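Local coordinates for probable glucarate dehydratase (Mycobacterium smegmatis str. MC2 155, PDB 3VDG), which probably dehydrates glucarate or a related acid sugar, as a metal-dependent member of the enolase superfamily, at residues 79-82 and 83-87; 134-137 and 138-142; 219-222 and 223-226; 198-201 and 202-206; 330-333 and 334-338. All coordinates share one frame; numbering follows the deposited sequence.

Contact 1. Residues 79-82 and 83-87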
loop_
_atom_site.group_PDB
_atom_site.type_symbol
_atom_site.label_atom_id
_atom_site.label_comp_id
_atom_site.label_asym_id
_atom_site.label_seq_id
_atom_site.Cartn_x
_atom_site.Cartn_y
_atom_site.Cartn_z
ATOM N N THR A 79 10.907 26.171 -13.065
ATOM C CA THR A 79 9.823 27.047 -13.533
ATOM C C THR A 79 8.474 26.360 -13.777
ATOM O O THR A 79 7.438 26.762 -13.235
ATOM C CB THR A 79 10.250 27.760 -14.836
ATOM O OG1 THR A 79 11.423 28.537 -14.566
ATOM C CG2 THR A 79 9.141 28.668 -15.351
ATOM N N VAL A 80 8.478 25.337 -14.614
ATOM C CA VAL A 80 7.226 24.673 -14.985
ATOM C C VAL A 80 6.606 23.959 -13.766
ATOM O O VAL A 80 5.389 23.897 -13.624
ATOM C CB VAL A 80 7.458 23.700 -16.157
ATOM C CG1 VAL A 80 8.535 22.683 -15.796
ATOM C CG2 VAL A 80 6.169 22.988 -16.536
ATOM N N HIS A 81 7.445 23.433 -12.875
ATOM C CA HIS A 81 6.946 22.796 -11.651
ATOM C C HIS A 81 6.265 23.800 -10.744
ATOM O O HIS A 81 5.224 23.515 -10.174
ATOM C CB HIS A 81 8.095 22.085 -10.911
ATOM C CG HIS A 81 7.636 21.108 -9.838
ATOM N ND1 HIS A 81 6.828 20.065 -10.101
ATOM C CD2 HIS A 81 7.958 21.022 -8.475
ATOM C CE1 HIS A 81 6.615 19.353 -8.961
ATOM N NE2 HIS A 81 7.303 19.948 -7.967
ATOM N N LEU A 82 6.844 24.988 -10.587
ATOM C CA LEU A 82 6.200 26.044 -9.785
ATOM C C LEU A 82 4.801 26.412 -10.292
ATOM O O LEU A 82 3.870 26.647 -9.497
ATOM C CB LEU A 82 7.069 27.305 -9.735
ATOM C CG LEU A 82 8.396 27.185 -8.992
ATOM C CD1 LEU A 82 9.106 28.530 -9.017
ATOM C CD2 LEU A 82 8.174 26.728 -7.555
ATOM N N GLU A 83 4.657 26.489 -11.606
ATOM C CA GLU A 83 3.351 26.730 -12.231
ATOM C C GLU A 83 2.389 25.593 -11.937
ATOM O O GLU A 83 1.208 25.824 -11.665
ATOM C CB GLU A 83 3.486 26.848 -13.753
ATOM C CG GLU A 83 4.338 28.022 -14.205
ATOM C CD GLU A 83 4.591 28.026 -15.705
ATOM O OE1 GLU A 83 4.135 27.093 -16.403
ATOM O OE2 GLU A 83 5.252 28.971 -16.187
ATOM N N ARG A 84 2.869 24.358 -12.033
ATOM C CA ARG A 84 2.003 23.219 -11.710
ATOM C C ARG A 84 1.594 23.231 -10.242
ATOM O O ARG A 84 0.448 22.912 -9.912
ATOM C CB ARG A 84 2.685 21.888 -12.053
ATOM C CG ARG A 84 2.699 21.628 -13.562
ATOM C CD ARG A 84 3.725 20.564 -13.921
ATOM N NE ARG A 84 3.762 20.320 -15.364
ATOM C CZ ARG A 84 4.726 19.647 -15.987
ATOM N NH1 ARG A 84 5.742 19.132 -15.304
ATOM N NH2 ARG A 84 4.667 19.477 -17.299
ATOM N N LEU A 85 2.530 23.577 -9.366
ATOM C CA LEU A 85 2.223 23.617 -7.942
ATOM C C LEU A 85 1.126 24.661 -7.686
ATOM O O LEU A 85 0.242 24.441 -6.864
ATOM C CB LEU A 85 3.461 23.944 -7.119
ATOM C CG LEU A 85 4.561 22.884 -7.094
ATOM C CD1 LEU A 85 5.788 23.434 -6.379
ATOM C CD2 LEU A 85 4.054 21.612 -6.430
ATOM N N GLN A 86 1.184 25.774 -8.381
ATOM C CA GLN A 86 0.167 26.837 -8.223
ATOM C C GLN A 86 -1.185 26.334 -8.708
ATOM O O GLN A 86 -2.149 26.552 -8.075
ATOM C CB GLN A 86 0.570 28.110 -8.985
ATOM C CG GLN A 86 1.716 28.864 -8.337
ATOM C CD GLN A 86 1.355 29.370 -6.952
ATOM O OE1 GLN A 86 0.230 29.816 -6.719
ATOM N NE2 GLN A 86 2.300 29.300 -6.027
ATOM N N ALA A 87 -1.227 25.640 -9.824
ATOM C CA ALA A 87 -2.483 25.095 -10.326
ATOM C C ALA A 87 -3.071 24.034 -9.356
ATOM O O ALA A 87 -4.281 23.974 -9.143
ATOM C CB ALA A 87 -2.290 24.514 -11.720
HETATM O O HOH W 1 6.614 19.231 -12.686
#
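H81 carries its ring toward the next turn because CG lies opposite the backbone N (chi1 -165°), while L85, with CG turned to the other side beside its own N (chi1 -68°), rises under that ring. The result is a CH-pi contact: L85 CG sits over one face, 4.2 Å from the centroid of the H81 ring and 17° off its normal. One residue earlier, V80 and R84 run side by side. The extended R84 chain carries the guanidinium past V80, with V80 CG2 over the centre of one face, 3.7 Å from R84 CZ. A water at the edge of that plane joins the two pairs: it accepts from R84 NH1 at 2.8 Å and hydrogen-bonds H81 ND1 at 2.7 Å. The other polar ends are held from elsewhere, H81 NE2 by T75 OG1 and R84 NH2 by a salt bridge to D118. Beneath the side chains, i to i+4 backbone bonds such as L85 N to H81 O (2.8 Å) confirm regular helix. This first part of helix 79-92 packs R84 and L85 on helix 131-151, and L82 and L85 on strands 30-41 and 55-65.

Contact 2. Residues 134-137 and 138-142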
loop_
_atom_site.group_PDB
_atom_site.type_symbol
_atom_site.label_atom_id
_atom_site.label_comp_id
_atom_site.label_asym_id
_atom_site.label_seq_id
_atom_site.Cartn_x
_atom_site.Cartn_y
_atom_site.Cartn_z
ATOM N N ARG A 134 4.720 13.866 -8.768
ATOM C CA ARG A 134 5.665 14.901 -8.356
ATOM C C ARG A 134 4.944 16.142 -7.830
ATOM O O ARG A 134 5.421 16.790 -6.899
ATOM C CB ARG A 134 6.588 15.289 -9.522
ATOM C CG ARG A 134 7.771 14.348 -9.699
ATOM C CD ARG A 134 8.624 14.764 -10.889
ATOM N NE ARG A 134 7.940 14.437 -12.135
ATOM C CZ ARG A 134 8.439 14.669 -13.345
ATOM N NH1 ARG A 134 9.637 15.241 -13.490
ATOM N NH2 ARG A 134 7.737 14.316 -14.410
ATOM N N VAL A 135 3.801 16.476 -8.431
ATOM C CA VAL A 135 3.045 17.669 -8.005
ATOM C C VAL A 135 2.253 17.407 -6.724
ATOM O O VAL A 135 2.232 18.234 -5.835
ATOM C CB VAL A 135 2.131 18.182 -9.132
ATOM C CG1 VAL A 135 1.307 19.370 -8.643
ATOM C CG2 VAL A 135 2.986 18.566 -10.349
ATOM N N PHE A 136 1.657 16.218 -6.628
ATOM C CA PHE A 136 0.856 15.811 -5.469
ATOM C C PHE A 136 1.733 15.647 -4.234
ATOM O O PHE A 136 1.356 16.040 -3.129
ATOM C CB PHE A 136 0.141 14.493 -5.821
ATOM C CG PHE A 136 -0.541 13.794 -4.663
ATOM C CD1 PHE A 136 -1.511 14.431 -3.898
ATOM C CD2 PHE A 136 -0.263 12.451 -4.395
ATOM C CE1 PHE A 136 -2.151 13.764 -2.855
ATOM C CE2 PHE A 136 -0.896 11.782 -3.358
ATOM C CZ PHE A 136 -1.848 12.438 -2.587
ATOM N N SER A 137 2.916 15.073 -4.424
ATOM C CA SER A 137 3.776 14.750 -3.291
ATOM C C SER A 137 3.857 15.801 -2.156
ATOM O O SER A 137 3.530 15.492 -1.006
ATOM C CB SER A 137 5.188 14.403 -3.795
ATOM O OG SER A 137 6.014 14.098 -2.697
ATOM N N PRO A 138 4.326 17.037 -2.452
ATOM C CA PRO A 138 4.479 17.996 -1.346
ATOM C C PRO A 138 3.162 18.354 -0.650
ATOM O O PRO A 138 3.149 18.653 0.555
ATOM C CB PRO A 138 5.043 19.253 -2.036
ATOM C CG PRO A 138 4.617 19.125 -3.466
ATOM C CD PRO A 138 4.704 17.631 -3.750
ATOM N N PHE A 139 2.063 18.336 -1.390
ATOM C CA PHE A 139 0.768 18.604 -0.765
ATOM C C PHE A 139 0.344 17.453 0.127
ATOM O O PHE A 139 -0.232 17.665 1.200
ATOM C CB PHE A 139 -0.300 18.909 -1.807
ATOM C CG PHE A 139 -0.027 20.163 -2.567
ATOM C CD1 PHE A 139 -0.253 21.408 -1.980
ATOM C CD2 PHE A 139 0.500 20.106 -3.848
ATOM C CE1 PHE A 139 0.043 22.581 -2.661
ATOM C CE2 PHE A 139 0.783 21.282 -4.543
ATOM C CZ PHE A 139 0.546 22.516 -3.949
ATOM N N GLU A 140 0.641 16.231 -0.311
ATOM C CA GLU A 140 0.329 15.050 0.494
ATOM C C GLU A 140 1.148 15.065 1.774
ATOM O O GLU A 140 0.646 14.742 2.849
ATOM C CB GLU A 140 0.624 13.771 -0.297
ATOM C CG GLU A 140 0.097 12.503 0.350
ATOM C CD GLU A 140 1.161 11.701 1.100
ATOM O OE1 GLU A 140 2.297 12.202 1.308
ATOM O OE2 GLU A 140 0.856 10.546 1.489
ATOM N N VAL A 141 2.419 15.433 1.676
ATOM C CA VAL A 141 3.274 15.463 2.884
ATOM C C VAL A 141 2.742 16.535 3.846
ATOM O O VAL A 141 2.617 16.293 5.040
ATOM C CB VAL A 141 4.758 15.728 2.537
ATOM C CG1 VAL A 141 5.568 16.061 3.790
ATOM C CG2 VAL A 141 5.374 14.495 1.847
ATOM N N ALA A 142 2.406 17.708 3.307
ATOM C CA ALA A 142 1.825 18.773 4.119
ATOM C C ALA A 142 0.483 18.354 4.752
ATOM O O ALA A 142 0.169 18.733 5.898
ATOM C CB ALA A 142 1.665 20.053 3.285
#
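E140 N donates to F136 O at 2.9 Å and V141 N to S137 O at 2.9 Å, both nearly straight onto the carbonyl. The buried carboxylate of E140 is satisfied by L323 N and Q324 NE2, while S137 OG is bonded to H317 O. At P138 the helical pattern fails, since its N has no hydrogen to give; P138 CD instead lies 3.3 Å from R134 O, and the helix kinks there. V135 O is met by the next ring: F139 CD2 comes within 3.2 Å of V135 O, which lies near the plane at the ring edge. The principal side-chain contact is between F136 and E140. Both have CG anti to the backbone N (chi1 170° for F136), and E140 CB stands over one face of the F136 ring, 3.9 Å from its centroid and 20° off the normal. E140 CG reaches F136 CZ at 3.5 Å, after which the chain bends at chi2 and carries the carboxylate away, its plane turned 65° from the ring. Within helix 131-151, V135 and F139 face helix 79-92, V135 and F136 meet helix 100-111, and P138 and F139 rest on I61 of strand 55-65.

Contact 3. Residues 219-222 and 223-226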
loop_
_atom_site.group_PDB
_atom_site.type_symbol
_atom_site.label_atom_id
_atom_site.label_comp_id
_atom_site.label_asym_id
_atom_site.label_seq_id
_atom_site.Cartn_x
_atom_site.Cartn_y
_atom_site.Cartn_z
ATOM N N VAL A 219 31.898 9.406 -13.834
ATOM C CA VAL A 219 32.713 10.609 -14.063
ATOM C C VAL A 219 34.113 10.274 -14.618
ATOM O O VAL A 219 34.584 10.925 -15.543
ATOM C CB VAL A 219 32.836 11.457 -12.778
ATOM C CG1 VAL A 219 33.762 12.644 -13.008
ATOM C CG2 VAL A 219 31.446 11.945 -12.314
ATOM N N PHE A 220 34.772 9.277 -14.037
ATOM C CA PHE A 220 36.084 8.832 -14.513
ATOM C C PHE A 220 35.938 7.412 -15.037
ATOM O O PHE A 220 34.919 6.761 -14.794
ATOM C CB PHE A 220 37.135 8.899 -13.396
ATOM C CG PHE A 220 37.492 10.303 -12.982
ATOM C CD1 PHE A 220 38.428 11.032 -13.697
ATOM C CD2 PHE A 220 36.886 10.900 -11.883
ATOM C CE1 PHE A 220 38.752 12.339 -13.335
ATOM C CE2 PHE A 220 37.205 12.209 -11.507
ATOM C CZ PHE A 220 38.146 12.930 -12.237
ATOM N N ALA A 221 36.952 6.934 -15.753
ATOM C CA ALA A 221 36.919 5.603 -16.351
ATOM C C ALA A 221 36.606 4.561 -15.280
ATOM O O ALA A 221 37.013 4.717 -14.140
ATOM C CB ALA A 221 38.271 5.290 -17.022
ATOM N N PRO A 222 35.879 3.491 -15.651
ATOM C CA PRO A 222 35.442 2.522 -14.658
ATOM C C PRO A 222 36.593 1.995 -13.800
ATOM O O PRO A 222 36.444 1.841 -12.578
ATOM C CB PRO A 222 34.842 1.386 -15.497
ATOM C CG PRO A 222 34.545 1.969 -16.832
ATOM C CD PRO A 222 35.248 3.287 -16.964
ATOM N N GLU A 223 37.741 1.714 -14.399
ATOM C CA GLU A 223 38.809 1.145 -13.596
ATOM C C GLU A 223 39.323 2.117 -12.530
ATOM O O GLU A 223 39.746 1.689 -11.454
ATOM C CB GLU A 223 39.919 0.542 -14.469
ATOM C CG GLU A 223 39.458 -0.729 -15.172
ATOM C CD GLU A 223 40.562 -1.443 -15.925
ATOM O OE1 GLU A 223 40.840 -2.616 -15.593
ATOM O OE2 GLU A 223 41.150 -0.833 -16.842
ATOM N N GLU A 224 39.247 3.414 -12.796
ATOM C CA GLU A 224 39.606 4.404 -11.779
ATOM C C GLU A 224 38.551 4.541 -10.672
ATOM O O GLU A 224 38.895 4.792 -9.504
ATOM C CB GLU A 224 39.847 5.774 -12.419
ATOM C CG GLU A 224 41.021 5.776 -13.384
ATOM C CD GLU A 224 41.183 7.099 -14.098
ATOM O OE1 GLU A 224 40.924 8.154 -13.476
ATOM O OE2 GLU A 224 41.576 7.084 -15.283
ATOM N N GLU A 225 37.274 4.413 -11.034
ATOM C CA GLU A 225 36.198 4.417 -10.015
ATOM C C GLU A 225 36.235 3.126 -9.172
ATOM O O GLU A 225 35.994 3.159 -7.957
ATOM C CB GLU A 225 34.823 4.691 -10.667
ATOM C CG GLU A 225 34.852 6.006 -11.449
ATOM C CD GLU A 225 33.485 6.530 -11.873
ATOM O OE1 GLU A 225 32.566 5.717 -12.136
ATOM O OE2 GLU A 225 33.359 7.777 -11.982
ATOM N N MET A 226 36.574 1.996 -9.799
ATOM C CA MET A 226 36.793 0.758 -9.046
ATOM C C MET A 226 37.951 0.929 -8.058
ATOM O O MET A 226 37.907 0.432 -6.940
ATOM C CB MET A 226 37.075 -0.416 -9.993
ATOM C CG MET A 226 35.905 -0.759 -10.904
ATOM S SD MET A 226 36.305 -1.897 -12.249
ATOM C CE MET A 226 36.458 -3.450 -11.382
HETATM O O HOH W 2 32.700 5.146 -14.816
#
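A221 O accepts from E225 N at 3.1 Å, with a weak additional bond from E224 N, and so closes the first turn of helix 222-235. F220 is extended (phi -115°, psi 167°), A221 takes the N-cap position, and P222 begins the helical turn; M226 N follows onto P222 O at 2.8 Å. Among the side chains, E225 does most of the work. With CG beside its own N and the chain extended beyond it, the glutamate folds back along the helix start, and E225 OE2 takes V219 N at 2.9 Å and F220 N at 2.9 Å. Both arrive from the same face: the first on the syn side, 25° out of the carboxylate plane, the second from well above it. E225 OE1 accepts from G218 N and from a water, 2.7 Å away, that also donates to F220 O. Three consecutive backbone amides thus grip one largely buried carboxylate, which probably favours its ionised form. More loosely, E224 OE1 approaches F220 CD1 at 3.8 Å. In this arrangement a glutamate of the first helical turn reaches back to amides ahead of the N-cap, fastening the loop after strand 213-216 to the start of helix 222-235 in the barrel domain expected for the enolase superfamily.

Contact 4. Residues 198-201 and 202-206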
loop_
_atom_site.group_PDB
_atom_site.type_symbol
_atom_site.label_atom_id
_atom_site.label_comp_id
_atom_site.label_asym_id
_atom_site.label_seq_id
_atom_site.Cartn_x
_atom_site.Cartn_y
_atom_site.Cartn_z
ATOM N N VAL A 198 38.743 9.024 -0.592
ATOM C CA VAL A 198 38.938 8.495 0.753
ATOM C C VAL A 198 39.017 9.632 1.777
ATOM O O VAL A 198 38.453 9.537 2.862
ATOM C CB VAL A 198 40.192 7.589 0.849
ATOM C CG1 VAL A 198 40.556 7.339 2.311
ATOM C CG2 VAL A 198 39.973 6.268 0.118
ATOM N N ALA A 199 39.685 10.729 1.428
ATOM C CA ALA A 199 39.795 11.859 2.346
ATOM C C ALA A 199 38.428 12.486 2.608
ATOM O O ALA A 199 38.117 12.910 3.714
ATOM C CB ALA A 199 40.747 12.912 1.790
ATOM N N GLN A 200 37.618 12.562 1.564
ATOM C CA GLN A 200 36.295 13.135 1.674
ATOM C C GLN A 200 35.446 12.259 2.596
ATOM O O GLN A 200 34.745 12.770 3.461
ATOM C CB GLN A 200 35.678 13.231 0.290
ATOM C CG GLN A 200 34.287 13.832 0.262
ATOM C CD GLN A 200 33.702 13.802 -1.146
ATOM O OE1 GLN A 200 32.778 13.054 -1.412
ATOM N NE2 GLN A 200 34.260 14.605 -2.054
ATOM N N ALA A 201 35.535 10.943 2.420
ATOM C CA ALA A 201 34.830 9.985 3.282
ATOM C C ALA A 201 35.212 10.154 4.757
ATOM O O ALA A 201 34.355 10.129 5.638
ATOM C CB ALA A 201 35.111 8.558 2.836
ATOM N N ARG A 202 36.500 10.310 5.033
ATOM C CA ARG A 202 36.938 10.468 6.422
ATOM C C ARG A 202 36.334 11.713 7.055
ATOM O O ARG A 202 35.851 11.675 8.195
ATOM C CB ARG A 202 38.461 10.546 6.505
ATOM C CG ARG A 202 39.174 9.240 6.264
ATOM C CD ARG A 202 40.664 9.422 6.507
ATOM N NE ARG A 202 41.464 8.381 5.872
ATOM C CZ ARG A 202 41.511 7.126 6.297
ATOM N NH1 ARG A 202 40.792 6.757 7.350
ATOM N NH2 ARG A 202 42.267 6.239 5.670
ATOM N N ARG A 203 36.361 12.820 6.320
ATOM C CA ARG A 203 35.835 14.071 6.827
ATOM C C ARG A 203 34.339 13.929 7.098
ATOM O O ARG A 203 33.845 14.338 8.140
ATOM C CB ARG A 203 36.095 15.199 5.827
ATOM C CG ARG A 203 35.779 16.596 6.343
ATOM C CD ARG A 203 36.256 17.666 5.363
ATOM N NE ARG A 203 36.193 19.018 5.926
ATOM C CZ ARG A 203 35.162 19.854 5.783
ATOM N NH1 ARG A 203 34.088 19.495 5.094
ATOM N NH2 ARG A 203 35.200 21.059 6.328
ATOM N N MET A 204 33.617 13.334 6.155
ATOM C CA MET A 204 32.158 13.214 6.272
ATOM C C MET A 204 31.758 12.245 7.390
ATOM O O MET A 204 30.858 12.519 8.192
ATOM C CB MET A 204 31.570 12.756 4.937
ATOM C CG MET A 204 30.090 13.037 4.783
ATOM S SD MET A 204 29.452 12.344 3.226
ATOM C CE MET A 204 30.055 13.545 2.057
ATOM N N ILE A 205 32.440 11.116 7.460
ATOM C CA ILE A 205 32.120 10.118 8.464
ATOM C C ILE A 205 32.534 10.511 9.893
ATOM O O ILE A 205 31.857 10.150 10.856
ATOM C CB ILE A 205 32.703 8.758 8.082
ATOM C CG1 ILE A 205 31.936 8.198 6.863
ATOM C CG2 ILE A 205 32.630 7.797 9.256
ATOM C CD1 ILE A 205 32.652 7.079 6.146
ATOM N N ASP A 206 33.630 11.255 10.035
ATOM C CA ASP A 206 33.989 11.853 11.335
ATOM C C ASP A 206 32.878 12.768 11.820
ATOM O O ASP A 206 32.582 12.812 13.002
ATOM C CB ASP A 206 35.276 12.680 11.231
ATOM C CG ASP A 206 36.523 11.814 11.148
ATOM O OD1 ASP A 206 36.401 10.594 11.357
ATOM O OD2 ASP A 206 37.621 12.349 10.869
#
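V198 and R202 make the clearest side-chain pair, one helical turn apart and pointing the same way. The arginine is extended from CG to NE (chi1 -73°, CG anti to the carbonyl carbon), which carries the guanidinium end alongside V198, with R202 NE 3.8 Å from V198 CG1. The methyl meets the guanidinium obliquely, with R202 NH2 at 3.9 Å from the same V198 CG1. Purely apolar contact is slighter: A201 CB and I205 CD1 are 4.4 Å apart, and the isoleucine otherwise lies against the backbone, its CG1 3.3 Å from A201 O. Hydrogen bonding across the two segments is confined to the main chain and follows an unbroken i to i+4 pattern. R202 N meets V198 O at 3.0 Å, and I205 N meets A201 O at 2.8 Å with an N-H...O angle of 163°. Longer polar side chains look beyond the helix: Q200 NE2 bonds to F174 O, and R203 forms a cation-pi contact with W188. Helix 194-208 is the crossover of the beta-alpha-beta unit linking strands 166-174 and 213-216; Q200, A201 and M204 face strand 166-174, whereas V198, A201 and R202 lean on helix 222-235.

Contact 5. Residues 330-333 and 334-338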
loop_
_atom_site.group_PDB
_atom_site.type_symbol
_atom_site.label_atom_id
_atom_site.label_comp_id
_atom_site.label_asym_id
_atom_site.label_seq_id
_atom_site.Cartn_x
_atom_site.Cartn_y
_atom_site.Cartn_z
ATOM N N ALA A 330 6.674 0.192 -1.083
ATOM C CA ALA A 330 7.407 -0.714 -0.198
ATOM C C ALA A 330 6.732 -2.078 -0.143
ATOM O O ALA A 330 7.411 -3.100 -0.163
ATOM C CB ALA A 330 7.543 -0.127 1.221
ATOM N N GLY A 331 5.402 -2.084 -0.052
ATOM C CA GLY A 331 4.631 -3.328 0.002
ATOM C C GLY A 331 4.702 -4.089 -1.319
ATOM O O GLY A 331 4.757 -5.309 -1.337
ATOM N N ILE A 332 4.730 -3.376 -2.433
ATOM C CA ILE A 332 4.883 -4.048 -3.725
ATOM C C ILE A 332 6.260 -4.716 -3.808
ATOM O O ILE A 332 6.376 -5.861 -4.226
ATOM C CB ILE A 332 4.712 -3.075 -4.908
ATOM C CG1 ILE A 332 3.269 -2.577 -4.998
ATOM C CG2 ILE A 332 5.112 -3.754 -6.208
ATOM C CD1 ILE A 332 3.110 -1.339 -5.879
ATOM N N CYS A 333 7.306 -3.994 -3.409
ATOM C CA CYS A 333 8.661 -4.561 -3.387
ATOM C C CYS A 333 8.729 -5.810 -2.516
ATOM O O CYS A 333 9.276 -6.844 -2.926
ATOM C CB CYS A 333 9.689 -3.531 -2.902
ATOM S SG CYS A 333 9.963 -2.249 -4.155
ATOM N N ASP A 334 8.177 -5.719 -1.312
ATOM C CA ASP A 334 8.155 -6.878 -0.418
ATOM C C ASP A 334 7.445 -8.053 -1.091
ATOM O O ASP A 334 7.928 -9.175 -1.065
ATOM C CB ASP A 334 7.448 -6.533 0.885
ATOM C CG ASP A 334 7.730 -7.558 1.987
ATOM O OD1 ASP A 334 8.818 -8.156 1.979
ATOM O OD2 ASP A 334 6.861 -7.780 2.847
ATOM N N THR A 335 6.307 -7.786 -1.714
ATOM C CA THR A 335 5.511 -8.851 -2.342
ATOM C C THR A 335 6.261 -9.516 -3.498
ATOM O O THR A 335 6.223 -10.728 -3.657
ATOM C CB THR A 335 4.187 -8.273 -2.876
ATOM O OG1 THR A 335 3.436 -7.770 -1.773
ATOM C CG2 THR A 335 3.356 -9.330 -3.610
ATOM N N PHE A 336 6.923 -8.715 -4.319
ATOM C CA PHE A 336 7.574 -9.249 -5.515
ATOM C C PHE A 336 9.056 -9.578 -5.313
ATOM O O PHE A 336 9.783 -9.831 -6.268
ATOM C CB PHE A 336 7.353 -8.308 -6.695
ATOM C CG PHE A 336 5.962 -8.382 -7.243
ATOM C CD1 PHE A 336 4.930 -7.674 -6.640
ATOM C CD2 PHE A 336 5.673 -9.198 -8.342
ATOM C CE1 PHE A 336 3.625 -7.772 -7.119
ATOM C CE2 PHE A 336 4.376 -9.287 -8.834
ATOM C CZ PHE A 336 3.348 -8.577 -8.218
ATOM N N GLY A 337 9.503 -9.570 -4.066
ATOM C CA GLY A 337 10.858 -10.017 -3.733
ATOM C C GLY A 337 11.963 -9.044 -4.088
ATOM O O GLY A 337 13.108 -9.452 -4.319
ATOM N N LEU A 338 11.643 -7.751 -4.102
ATOM C CA LEU A 338 12.636 -6.709 -4.382
ATOM C C LEU A 338 13.087 -6.034 -3.093
ATOM O O LEU A 338 12.268 -5.791 -2.192
ATOM C CB LEU A 338 12.007 -5.644 -5.288
ATOM C CG LEU A 338 11.458 -6.122 -6.638
ATOM C CD1 LEU A 338 10.762 -4.971 -7.357
ATOM C CD2 LEU A 338 12.579 -6.693 -7.490
#
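F336 turns the edge of its ring to the preceding turn, with I332 O in the ring plane 3.3 Å from F336 CD1. The same ring atom meets I332 CG2 at 3.9 Å, the two side chains crossing at an angle. The ring also stacks with F336 of the second subunit, and I332 packs against its own counterpart there. On the main chain, F336 N bonds to I332 O at 2.9 Å. One residue earlier, G331 O receives two donors from one residue: T335 N at 2.9 Å and T335 OG1 at 2.8 Å, reaching the carbonyl from opposite faces of its plane. That double grip depends on chi1 of -63°, which sets the hydroxyl beside the threonine's own N and lets it lean back along the helix. The helix then ends in a Schellman motif. G337 adopts positive phi (75°), a conformation glycine accepts readily, and the chain turns so that L338 N reaches back to C333 O at 2.8 Å. The reversal brings L338 CB to 3.9 Å from C333 CB, an apolar contact covering the end of the last turn; both side chains also touch V313 of strand 312-315. Chemically, the contact divides its tasks: T335 bonds the carbonyl of G331 twice and L338 N takes up that of C333 at the helix end, while I332 and F336 contribute apolar surface to the interface with the second subunit.

How the contacts relate
Each contact spans adjoining segments, so none encloses a long loop, and in sequence they run in series without nesting or crossing: contact 1, contact 2, contact 4, contact 3, contact 5. Contacts 1 and 2 touch directly, with R84 CB 3.7 Å from V135 CG2, tying helices 79-92 and 131-151 together over the antiparallel sheet. Contacts 4 and 3 lie on the helices that precede and follow strand 213-216 in the chain, their nearest atoms about 9 Å apart. Contact 3 closes a helix start and contact 5 a helix end. Contact 5, about 12 Å from contact 2 at the nearest atoms, carries the chain toward strand 339-342 and reaches the second subunit.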